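Side-chain contacts in hypothetical protein (Mesorhizobium loti, PDB 2O2X), which removes the C-7 phosphate from D-glycero-beta-D-manno-heptose 1,7-bisphosphate, a magnesium-dependent step in the biosynthesis of ADP-L-glycero-beta-D-manno-heptose: residues A53-R58 and A95-R100; T67-R70 and P74-V77; M114-A119 and L143-K148; L158-K163 and G203-A208. All coordinates share one frame; numbering follows the deposited sequence. Where two conformers were deposited one is given.

Overall arrangement
Contacts 2, 3 and 4 pack helices on the central sheet; contact 1 lies near the C-terminal ends of its central parallel strands, where the catalytic site is inferred. Contacts 2 and 3 are joined through neighbouring strands: Val77 N to Met114 O and Val77 O to Leu116 N, each 2.9 Å, are probable hydrogen bonds, and Val76 packs on Leu116 and Ala146. Contact 4, its centre about 12 Å from that of contact 2, touches it where Leu206 meets Thr67. Contacts 1 and 4, centres about 22 Å apart, both approach this site: the Ile55 side chain comes within about 5 Å of that of Asp39, and 158-163 contains Asp162 and Lys163, assigned to the magnesium site by similarity.

Contact 1: A53-R58 and A95-R100; sequences AEIVLR and AAVNGR
A small apolar contact with one water bridge places the side chain of Ile55, in the loop between strand 34-36 and helix 62-71, against Val97 and Arg100 of helix 91-107. Ile55 reaches Val97 with its longer branch. Ile55 CD1 stands 3.5 Å from Val97 CG1, tighter than usual for two carbons, and Ile55 CG1 follows at 3.7 Å from that methyl, so a single valine branch takes up the end of the isoleucine. The two side chains cross at about a right angle. Val97 offers this methyl because CG1 is anti to the backbone N (chi1 168°). One helical turn on, the aliphatic part of Arg100 lies beside the isoleucine, with CG 4.2 Å from Ile55 CB. The loop pairs back on Ile42 and Val44, consistent with the flap that follows the first, aspartate-bearing strand of HAD phosphatases. Val97 touches Arg38, a substrate-binding residue by similarity, and Asn98 OD1 accepts a hydrogen bond from the same arginine. Polar linkage across the contact is indirect. A water donates to Ile55 O (2.8 Å) and accepts from Arg100 NE at 3.0 Å, sitting at the edge of the guanidinium group and in its plane. Farther along the helix Ile55 also rests on Val101 and Leu104, while Pro52 touches both Ala96 and Arg100.

Contact 2: T67-R70 and P74-V77; sequences TANR and PVVV
Val75 points its side chain at helix 62-71 and meets Ala68 and Asn69 through one methyl, CG2. Ala68 faces it directly: its CB also points toward the strand, and Ala68 CB comes to 3.5 Å from Val75 CG2. The backbones lie close here, with Ala68 CA 6.9 Å from Val75 CA. Asn69 arrives differently. Its CB is directed away from the strand, but CG lies beside the backbone N (chi1 -67°) and the amide swings back, bringing ND2 to 3.8 Å from Val75 CG2. The asparagine and valine side chains cross at about a right angle. The valine methyl is thus touched by the alanine methyl and by the amide nitrogen of the next residue. That nitrogen is not left to the apolar contact alone, since Asn69 ND2 donates a hydrogen bond to Phe111 O, a bond that helps to hold the amide in this turn. With CG1 of Val75 anti to the backbone N (chi1 177°), CG2 is the branch turned to the helix. The segments belong to a beta-alpha-beta unit of the Rossmann-like HAD core, in which helix 62-71 leads through a short turn into strand 75-80. Beyond the pair, Ala68 also touches Leu34 and Ile209, Val75 lies on Leu36 of the adjacent strand 34-36 and on Val112, and helix 199-211 packs beside Thr67.

Contact 3: M114-A119 and L143-K148; sequences MVLACA and LVEAGK
Leu116 overlaps Ala146 and the start of the Glu145 side chain. Leu116 CD1 meets Ala146 CB at 3.9 Å, whereas CD2 lies over the helix backbone, 4.1 Å from Ala146 N, and reaches Glu145 CB at 4.2 Å. The leucine and glutamate side chains cross at about a right angle, the aliphatic part of the glutamate doing the touching. Its carboxylate turns elsewhere: with CG anti to the backbone N (chi1 -176°) and a bend at chi2, the chain carries OE2 to a salt bridge with Arg149 on the same helix. The selenomethionine Met114 approaches the same alanine from two residues earlier in the strand. Its SE is 4.0 Å from Ala146 CB and equally far from CA, so the selenium rests on the alanine as a whole, and the bend at chi3 turns CE aside. This is helix-on-sheet packing in the Rossmann-like HAD fold: helix 141-150 packs on one face of the sheet, and the axis of 143-148 runs roughly antiparallel to that of 114-118 (148°), 9.7 Å away at closest approach. Both strand side chains meet on this one alanine. On the strand's flanks, Leu116 also packs on Val76 and Val78 of strand 75-80 and on Ile19 of strand 17-21, and Ile19 touches Glu145 as well.

Contact 4: L158-K163 and G203-A208; sequences LIVGDK and GDLLAA
Apolar packing carries the whole contact between strand 158-161 and helix 199-211, with Leu158 and Val160 facing Leu205 and Ala208. Val160 and Leu205 reach toward each other tip to tip: Val160 CG2 lies 3.9 Å from Leu205 CD2 and 4.0 Å from its CD1, so it faces both methyls of the leucine almost equally. Leu205 extends toward the strand with CG anti to the backbone N (chi1 169°). Leu158 spans to the next helical turn, where its CD1 rests on Ala208 CB at 3.9 Å; the pair Leu158 CD1 and Leu205 CD1 is looser, at 4.5 Å. Ionic interaction lies past the end of the strand, away from the helix. Lys163 NZ lies 2.7 Å from Asp162 OD1 in a salt bridge; OD1 accepts with its syn lone pair, on the side of the other carboxylate oxygen. The same ammonium pairs with Asp45. Asp162 and Lys163 are assigned by similarity to the magnesium site, which in HAD phosphatases gathers at the C-terminal ends of the central strands, and Asp45 to substrate binding. The segment axes are 10.7 Å apart at closest approach and inclined at 152°. Strand 158-161 lies between strands 34-36 and 177-181 in the sheet, and Trp179 of the latter touches both Leu205 and Ala208, while Ala64 of helix 62-71 meets Leu205.

Contact 1: A53-R58 and A95-R100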
loop_
_atom_site.group_PDB
_atom_site.type_symbol
_atom_site.label_atom_id
_atom_site.label_comp_id
_atom_site.label_asym_id
_atom_site.label_seq_id
_atom_site.Cartn_x
_atom_site.Cartn_y
_atom_site.Cartn_z
ATOM N N ALA A 53 2.664 -15.383 -13.075
ATOM C CA ALA A 53 2.295 -15.289 -14.485
ATOM C C ALA A 53 0.939 -14.608 -14.741
ATOM O O ALA A 53 0.687 -14.108 -15.838
ATOM C CB ALA A 53 2.300 -16.687 -15.113
ATOM N N GLU A 54 0.082 -14.597 -13.741
ATOM C CA GLU A 54 -1.269 -14.020 -13.866
ATOM C C GLU A 54 -1.295 -12.535 -13.503
ATOM O O GLU A 54 -2.310 -11.871 -13.701
ATOM C CB GLU A 54 -2.251 -14.786 -12.982
ATOM C CG GLU A 54 -2.458 -16.211 -13.437
ATOM C CD GLU A 54 -3.433 -17.014 -12.562
ATOM O OE1 GLU A 54 -3.919 -16.492 -11.516
ATOM O OE2 GLU A 54 -3.731 -18.171 -12.956
ATOM N N ILE A 55 -0.193 -12.009 -12.977
ATOM C CA ILE A 55 -0.186 -10.594 -12.534
ATOM C C ILE A 55 -0.280 -9.632 -13.718
ATOM O O ILE A 55 0.472 -9.740 -14.704
ATOM C CB ILE A 55 1.078 -10.308 -11.705
ATOM C CG1 ILE A 55 0.981 -11.006 -10.352
ATOM C CG2 ILE A 55 1.323 -8.807 -11.519
ATOM C CD1 ILE A 55 0.043 -10.301 -9.330
ATOM N N VAL A 56 -1.198 -8.671 -13.601
ATOM C CA VAL A 56 -1.363 -7.591 -14.566
ATOM C C VAL A 56 -1.483 -6.284 -13.799
ATOM O O VAL A 56 -2.279 -6.203 -12.880
ATOM C CB VAL A 56 -2.652 -7.809 -15.380
ATOM C CG1 VAL A 56 -2.918 -6.663 -16.328
ATOM C CG2 VAL A 56 -2.552 -9.117 -16.137
ATOM N N LEU A 57 -0.716 -5.279 -14.199
ATOM C CA LEU A 57 -0.819 -3.960 -13.590
ATOM C C LEU A 57 -2.130 -3.273 -13.935
ATOM O O LEU A 57 -2.698 -3.483 -15.015
ATOM C CB LEU A 57 0.326 -3.080 -14.015
ATOM C CG LEU A 57 1.741 -3.508 -13.640
ATOM C CD1 LEU A 57 2.702 -2.442 -14.014
ATOM C CD2 LEU A 57 1.844 -3.817 -12.183
ATOM N N ARG A 58 -2.619 -2.450 -13.009
ATOM C CA ARG A 58 -3.678 -1.478 -13.297
ATOM C C ARG A 58 -3.011 -0.213 -13.820
ATOM O O ARG A 58 -2.377 0.521 -13.060
ATOM C CB ARG A 58 -4.525 -1.199 -12.058
ATOM C CG ARG A 58 -5.267 -2.411 -11.533
ATOM C CD ARG A 58 -6.174 -2.101 -10.380
ATOM N NE ARG A 58 -7.296 -1.211 -10.746
ATOM C CZ ARG A 58 -7.369 0.087 -10.503
ATOM N NH1 ARG A 58 -6.417 0.751 -9.843
ATOM N NH2 ARG A 58 -8.434 0.746 -10.925
ATOM N N ALA A 95 6.607 -13.823 -2.377
ATOM C CA ALA A 95 7.861 -13.255 -2.853
ATOM C C ALA A 95 7.929 -13.223 -4.386
ATOM O O ALA A 95 8.317 -12.224 -4.990
ATOM C CB ALA A 95 9.069 -14.040 -2.277
ATOM N N ALA A 96 7.537 -14.324 -5.009
ATOM C CA ALA A 96 7.527 -14.405 -6.472
ATOM C C ALA A 96 6.530 -13.434 -7.128
ATOM O O ALA A 96 6.842 -12.765 -8.105
ATOM C CB ALA A 96 7.220 -15.818 -6.900
ATOM N N VAL A 97 5.323 -13.391 -6.585
ATOM C CA VAL A 97 4.278 -12.532 -7.129
ATOM C C VAL A 97 4.628 -11.069 -6.919
ATOM O O VAL A 97 4.500 -10.242 -7.847
ATOM C CB VAL A 97 2.919 -12.875 -6.492
ATOM C CG1 VAL A 97 1.855 -11.807 -6.803
ATOM C CG2 VAL A 97 2.457 -14.226 -6.957
ATOM N N ASN A 98 5.023 -10.723 -5.699
ATOM C CA ASN A 98 5.371 -9.344 -5.402
ATOM C C ASN A 98 6.567 -8.895 -6.228
ATOM O O ASN A 98 6.609 -7.765 -6.728
ATOM C CB ASN A 98 5.630 -9.115 -3.895
ATOM C CG ASN A 98 5.344 -7.690 -3.507
ATOM O OD1 ASN A 98 4.173 -7.258 -3.594
ATOM N ND2 ASN A 98 6.374 -6.928 -3.133
ATOM N N GLY A 99 7.555 -9.773 -6.379
ATOM C CA GLY A 99 8.677 -9.470 -7.248
ATOM C C GLY A 99 8.268 -9.186 -8.679
ATOM O O GLY A 99 8.793 -8.284 -9.307
ATOM N N ARG A 100 7.310 -9.956 -9.174
ATOM C CA ARG A 100 6.790 -9.744 -10.526
ATOM C C ARG A 100 6.085 -8.377 -10.652
ATOM O O ARG A 100 6.247 -7.655 -11.636
ATOM C CB ARG A 100 5.869 -10.909 -10.965
ATOM C CG ARG A 100 5.237 -10.732 -12.315
ATOM C CD ARG A 100 6.252 -10.600 -13.397
ATOM N NE ARG A 100 5.660 -10.640 -14.734
ATOM C CZ ARG A 100 6.324 -10.333 -15.849
ATOM N NH1 ARG A 100 7.585 -9.948 -15.809
ATOM N NH2 ARG A 100 5.700 -10.392 -17.013
HETATM O O HOH W 1 2.737 -11.435 -14.951
#

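Contact 2: T67-R70 and P74-V77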
loop_
_atom_site.group_PDB
_atom_site.type_symbol
_atom_site.label_atom_id
_atom_site.label_comp_id
_atom_site.label_asym_id
_atom_site.label_seq_id
_atom_site.Cartn_x
_atom_site.Cartn_y
_atom_site.Cartn_z
ATOM N N THR A 67 4.168 10.191 -10.198
ATOM C CA THR A 67 4.106 11.509 -9.574
ATOM C C THR A 67 4.792 11.535 -8.219
ATOM O O THR A 67 5.552 12.440 -7.926
ATOM C CB THR A 67 2.630 11.994 -9.480
ATOM O OG1 THR A 67 2.096 12.131 -10.807
ATOM C CG2 THR A 67 2.513 13.289 -8.795
ATOM N N ALA A 68 4.518 10.538 -7.387
ATOM C CA ALA A 68 5.164 10.424 -6.080
ATOM C C ALA A 68 6.671 10.257 -6.257
ATOM O O ALA A 68 7.473 10.907 -5.562
ATOM C CB ALA A 68 4.588 9.245 -5.302
ATOM N N ASN A 69 7.063 9.371 -7.157
ATOM C CA ASN A 69 8.488 9.138 -7.416
ATOM C C ASN A 69 9.193 10.479 -7.733
ATOM O O ASN A 69 10.235 10.806 -7.147
ATOM C CB ASN A 69 8.751 8.173 -8.588
ATOM C CG ASN A 69 8.327 6.712 -8.354
ATOM O OD1 ASN A 69 8.182 5.957 -9.328
ATOM N ND2 ASN A 69 8.154 6.299 -7.083
ATOM N N ARG A 70 8.613 11.232 -8.661
ATOM C CA ARG A 70 9.253 12.465 -9.124
ATOM C C ARG A 70 9.210 13.569 -8.059
ATOM O O ARG A 70 10.078 14.456 -8.039
ATOM C CB ARG A 70 8.657 12.913 -10.469
ATOM C CG ARG A 70 8.906 11.928 -11.627
ATOM C CD ARG A 70 8.731 12.584 -13.016
ATOM N NE ARG A 70 7.337 12.898 -13.377
ATOM C CZ ARG A 70 6.535 12.116 -14.100
ATOM N NH1 ARG A 70 6.946 10.939 -14.534
ATOM N NH2 ARG A 70 5.321 12.527 -14.406
ATOM N N PRO A 74 8.217 8.920 -0.555
ATOM C CA PRO A 74 8.278 7.457 -0.558
ATOM C C PRO A 74 6.911 6.823 -0.859
ATOM O O PRO A 74 5.863 7.318 -0.389
ATOM C CB PRO A 74 8.725 7.108 0.863
ATOM C CG PRO A 74 8.443 8.296 1.649
ATOM C CD PRO A 74 8.510 9.476 0.777
ATOM N N VAL A 75 6.947 5.742 -1.631
ATOM C CA VAL A 75 5.772 4.947 -1.948
ATOM C C VAL A 75 5.837 3.649 -1.172
ATOM O O VAL A 75 6.793 2.886 -1.286
ATOM C CB VAL A 75 5.664 4.698 -3.457
ATOM C CG1 VAL A 75 4.472 3.798 -3.760
ATOM C CG2 VAL A 75 5.583 6.040 -4.250
ATOM N N VAL A 76 4.834 3.423 -0.330
ATOM C CA VAL A 76 4.816 2.318 0.610
ATOM C C VAL A 76 3.632 1.415 0.326
ATOM O O VAL A 76 2.477 1.838 0.400
ATOM C CB VAL A 76 4.769 2.803 2.073
ATOM C CG1 VAL A 76 4.755 1.637 3.029
ATOM C CG2 VAL A 76 5.953 3.748 2.374
ATOM N N VAL A 77 3.931 0.160 -0.032
ATOM C CA VAL A 77 2.885 -0.838 -0.310
ATOM C C VAL A 77 2.491 -1.466 1.008
ATOM O O VAL A 77 3.358 -1.929 1.743
ATOM C CB VAL A 77 3.371 -1.898 -1.297
ATOM C CG1 VAL A 77 2.275 -2.966 -1.515
ATOM C CG2 VAL A 77 3.762 -1.248 -2.637
#

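Contact 3: M114-A119 and L143-K148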
loop_
_atom_site.group_PDB
_atom_site.type_symbol
_atom_site.label_atom_id
_atom_site.label_comp_id
_atom_site.label_asym_id
_atom_site.label_seq_id
_atom_site.Cartn_x
_atom_site.Cartn_y
_atom_site.Cartn_z
HETATM N N MSE A 114 9.019 0.667 -0.059
HETATM C CA MSE A 114 8.887 -0.277 1.046
HETATM C C MSE A 114 7.655 -1.140 0.776
HETATM O O MSE A 114 6.663 -0.657 0.197
HETATM C CB MSE A 114 8.758 0.458 2.371
HETATM C CG MSE A 114 8.674 -0.432 3.578
HETATM SE SE MSE A 114 8.762 0.461 5.284
HETATM C CE MSE A 114 10.665 0.737 5.349
ATOM N N VAL A 115 7.733 -2.403 1.174
ATOM C CA VAL A 115 6.572 -3.315 1.141
ATOM C C VAL A 115 6.338 -3.896 2.528
ATOM O O VAL A 115 7.269 -4.467 3.116
ATOM C CB VAL A 115 6.804 -4.478 0.151
ATOM C CG1 VAL A 115 5.641 -5.486 0.187
ATOM C CG2 VAL A 115 7.010 -3.946 -1.269
ATOM N N LEU A 116 5.112 -3.769 3.040
ATOM C CA LEU A 116 4.664 -4.463 4.244
ATOM C C LEU A 116 3.480 -5.340 3.893
ATOM O O LEU A 116 2.612 -4.947 3.106
ATOM C CB LEU A 116 4.309 -3.529 5.390
ATOM C CG LEU A 116 5.407 -2.518 5.749
ATOM C CD1 LEU A 116 5.225 -1.213 5.017
ATOM C CD2 LEU A 116 5.362 -2.185 7.244
ATOM N N ALA A 117 3.460 -6.548 4.435
ATOM C CA ALA A 117 2.379 -7.477 4.200
ATOM C C ALA A 117 2.034 -8.247 5.461
ATOM O O ALA A 117 2.922 -8.573 6.279
ATOM C CB ALA A 117 2.736 -8.451 3.088
ATOM N N CYS A 118 0.753 -8.509 5.627
ATOM C CA CYS A 118 0.209 -9.189 6.814
ATOM C C CYS A 118 -0.618 -10.390 6.404
ATOM O O CYS A 118 -1.612 -10.237 5.699
ATOM C CB CYS A 118 -0.632 -8.249 7.635
ATOM S SG CYS A 118 -1.197 -9.082 9.172
ATOM N N ALA A 119 -0.220 -11.579 6.873
ATOM C CA ALA A 119 -0.872 -12.849 6.509
ATOM C C ALA A 119 -2.040 -13.223 7.411
ATOM O O ALA A 119 -2.875 -14.042 7.019
ATOM C CB ALA A 119 0.131 -13.959 6.527
ATOM N N LEU A 143 0.966 0.920 8.609
ATOM C CA LEU A 143 1.231 2.334 8.362
ATOM C C LEU A 143 2.092 2.902 9.489
ATOM O O LEU A 143 3.049 3.622 9.241
ATOM C CB LEU A 143 -0.074 3.143 8.221
ATOM C CG LEU A 143 -0.922 2.938 6.962
ATOM C CD1 LEU A 143 -1.596 1.582 6.941
ATOM C CD2 LEU A 143 -1.925 4.055 6.845
ATOM N N VAL A 144 1.738 2.570 10.722
ATOM C CA VAL A 144 2.482 3.055 11.886
ATOM C C VAL A 144 3.920 2.522 11.838
ATOM O O VAL A 144 4.884 3.269 12.067
ATOM C CB VAL A 144 1.744 2.659 13.191
ATOM C CG1 VAL A 144 2.616 2.906 14.434
ATOM C CG2 VAL A 144 0.443 3.390 13.284
ATOM N N GLU A 145 4.088 1.251 11.484
ATOM C CA GLU A 145 5.432 0.681 11.386
ATOM C C GLU A 145 6.260 1.320 10.270
ATOM O O GLU A 145 7.435 1.652 10.452
ATOM C CB GLU A 145 5.337 -0.817 11.190
ATOM C CG GLU A 145 6.656 -1.559 11.173
ATOM C CD GLU A 145 7.452 -1.459 12.472
ATOM O OE1 GLU A 145 6.852 -1.240 13.552
ATOM O OE2 GLU A 145 8.684 -1.627 12.400
ATOM N N ALA A 146 5.669 1.500 9.092
ATOM C CA ALA A 146 6.365 2.208 8.014
ATOM C C ALA A 146 6.747 3.607 8.486
ATOM O O ALA A 146 7.865 4.098 8.209
ATOM C CB ALA A 146 5.464 2.277 6.764
ATOM N N GLY A 147 5.843 4.246 9.222
ATOM C CA GLY A 147 6.119 5.551 9.799
ATOM C C GLY A 147 7.353 5.554 10.678
ATOM O O GLY A 147 8.199 6.449 10.554
ATOM N N LYS A 148 7.461 4.561 11.556
ATOM C CA LYS A 148 8.643 4.470 12.434
ATOM C C LYS A 148 9.901 4.290 11.604
ATOM O O LYS A 148 10.915 4.982 11.804
ATOM C CB LYS A 148 8.488 3.317 13.407
ATOM C CG LYS A 148 7.474 3.610 14.481
ATOM C CD LYS A 148 7.251 2.389 15.392
ATOM C CE LYS A 148 6.078 2.647 16.348
ATOM N NZ LYS A 148 5.531 1.424 17.010
#

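Contact 4: L158-K163 and G203-A208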
loop_
_atom_site.group_PDB
_atom_site.type_symbol
_atom_site.label_atom_id
_atom_site.label_comp_id
_atom_site.label_asym_id
_atom_site.label_seq_id
_atom_site.Cartn_x
_atom_site.Cartn_y
_atom_site.Cartn_z
ATOM N N LEU A 158 -0.887 10.116 2.441
ATOM C CA LEU A 158 -2.089 9.750 1.715
ATOM C C LEU A 158 -2.119 8.242 1.564
ATOM O O LEU A 158 -1.081 7.597 1.592
ATOM C CB LEU A 158 -2.022 10.375 0.321
ATOM C CG LEU A 158 -1.754 11.892 0.268
ATOM C CD1 LEU A 158 -1.658 12.312 -1.200
ATOM C CD2 LEU A 158 -2.841 12.678 0.978
ATOM N N ILE A 159 -3.321 7.690 1.424
ATOM C CA ILE A 159 -3.486 6.265 1.164
ATOM C C ILE A 159 -4.465 6.088 0.010
ATOM O O ILE A 159 -5.430 6.864 -0.120
ATOM C CB ILE A 159 -3.941 5.455 2.392
ATOM C CG1 ILE A 159 -3.917 3.932 2.086
ATOM C CG2 ILE A 159 -5.291 5.950 2.951
ATOM C CD1 ILE A 159 -3.831 3.031 3.301
ATOM N N VAL A 160 -4.200 5.094 -0.838
ATOM C CA VAL A 160 -5.063 4.716 -1.953
ATOM C C VAL A 160 -5.287 3.210 -1.876
ATOM O O VAL A 160 -4.336 2.440 -1.710
ATOM C CB VAL A 160 -4.421 5.077 -3.281
ATOM C CG1 VAL A 160 -5.413 4.789 -4.404
ATOM C CG2 VAL A 160 -3.930 6.517 -3.268
ATOM N N GLY A 161 -6.531 2.774 -1.971
ATOM C CA GLY A 161 -6.868 1.365 -2.052
ATOM C C GLY A 161 -8.278 1.155 -2.548
ATOM O O GLY A 161 -9.015 2.145 -2.675
ATOM N N ASP A 162 -8.678 -0.094 -2.781
ATOM C CA ASP A 162 -10.035 -0.342 -3.279
ATOM C C ASP A 162 -10.955 -0.926 -2.241
ATOM O O ASP A 162 -12.094 -1.264 -2.554
ATOM C CB ASP A 162 -10.032 -1.197 -4.566
ATOM C CG ASP A 162 -9.899 -2.692 -4.318
ATOM O OD1 ASP A 162 -9.147 -3.078 -3.430
ATOM O OD2 ASP A 162 -10.530 -3.454 -5.074
ATOM N N LYS A 163 -10.483 -1.032 -1.000
ATOM C CA LYS A 163 -11.309 -1.583 0.072
ATOM C C LYS A 163 -11.501 -0.569 1.188
ATOM O O LYS A 163 -10.634 0.244 1.473
ATOM C CB LYS A 163 -10.712 -2.904 0.565
ATOM C CG LYS A 163 -10.947 -4.009 -0.507
ATOM C CD LYS A 163 -10.072 -5.250 -0.402
ATOM C CE LYS A 163 -10.159 -6.103 -1.709
ATOM N NZ LYS A 163 -9.214 -5.680 -2.834
ATOM N N GLY A 203 -6.776 13.089 -11.176
ATOM C CA GLY A 203 -6.187 14.423 -11.102
ATOM C C GLY A 203 -6.180 15.013 -9.718
ATOM O O GLY A 203 -5.223 15.678 -9.345
ATOM N N ASP A 204 -7.272 14.810 -8.979
ATOM C CA ASP A 204 -7.363 15.282 -7.599
ATOM C C ASP A 204 -6.267 14.622 -6.780
ATOM O O ASP A 204 -5.606 15.263 -5.972
ATOM C CB ASP A 204 -8.723 14.968 -6.954
ATOM C CG ASP A 204 -9.913 15.579 -7.705
ATOM O OD1 ASP A 204 -9.780 16.699 -8.228
ATOM O OD2 ASP A 204 -10.972 14.915 -7.778
ATOM N N LEU A 205 -6.116 13.308 -6.932
ATOM C CA LEU A 205 -5.050 12.614 -6.227
ATOM C C LEU A 205 -3.649 13.124 -6.593
ATOM O O LEU A 205 -2.822 13.358 -5.706
ATOM C CB LEU A 205 -5.148 11.095 -6.476
ATOM C CG LEU A 205 -3.978 10.215 -6.047
ATOM C CD1 LEU A 205 -3.819 10.330 -4.553
ATOM C CD2 LEU A 205 -4.183 8.766 -6.464
ATOM N N LEU A 206 -3.387 13.304 -7.888
ATOM C CA LEU A 206 -2.089 13.786 -8.344
ATOM C C LEU A 206 -1.810 15.176 -7.782
ATOM O O LEU A 206 -0.687 15.441 -7.368
ATOM C CB LEU A 206 -1.931 13.757 -9.876
ATOM C CG LEU A 206 -2.134 12.389 -10.536
ATOM C CD1 LEU A 206 -1.637 12.430 -11.964
ATOM C CD2 LEU A 206 -1.426 11.264 -9.785
ATOM N N ALA A 207 -2.815 16.046 -7.747
ATOM C CA ALA A 207 -2.612 17.372 -7.167
ATOM C C ALA A 207 -2.223 17.255 -5.706
ATOM O O ALA A 207 -1.333 17.972 -5.205
ATOM C CB ALA A 207 -3.857 18.214 -7.315
ATOM N N ALA A 208 -2.867 16.338 -4.995
ATOM C CA ALA A 208 -2.579 16.143 -3.566
ATOM C C ALA A 208 -1.139 15.639 -3.329
ATOM O O ALA A 208 -0.478 16.073 -2.384
ATOM C CB ALA A 208 -3.596 15.205 -2.974
#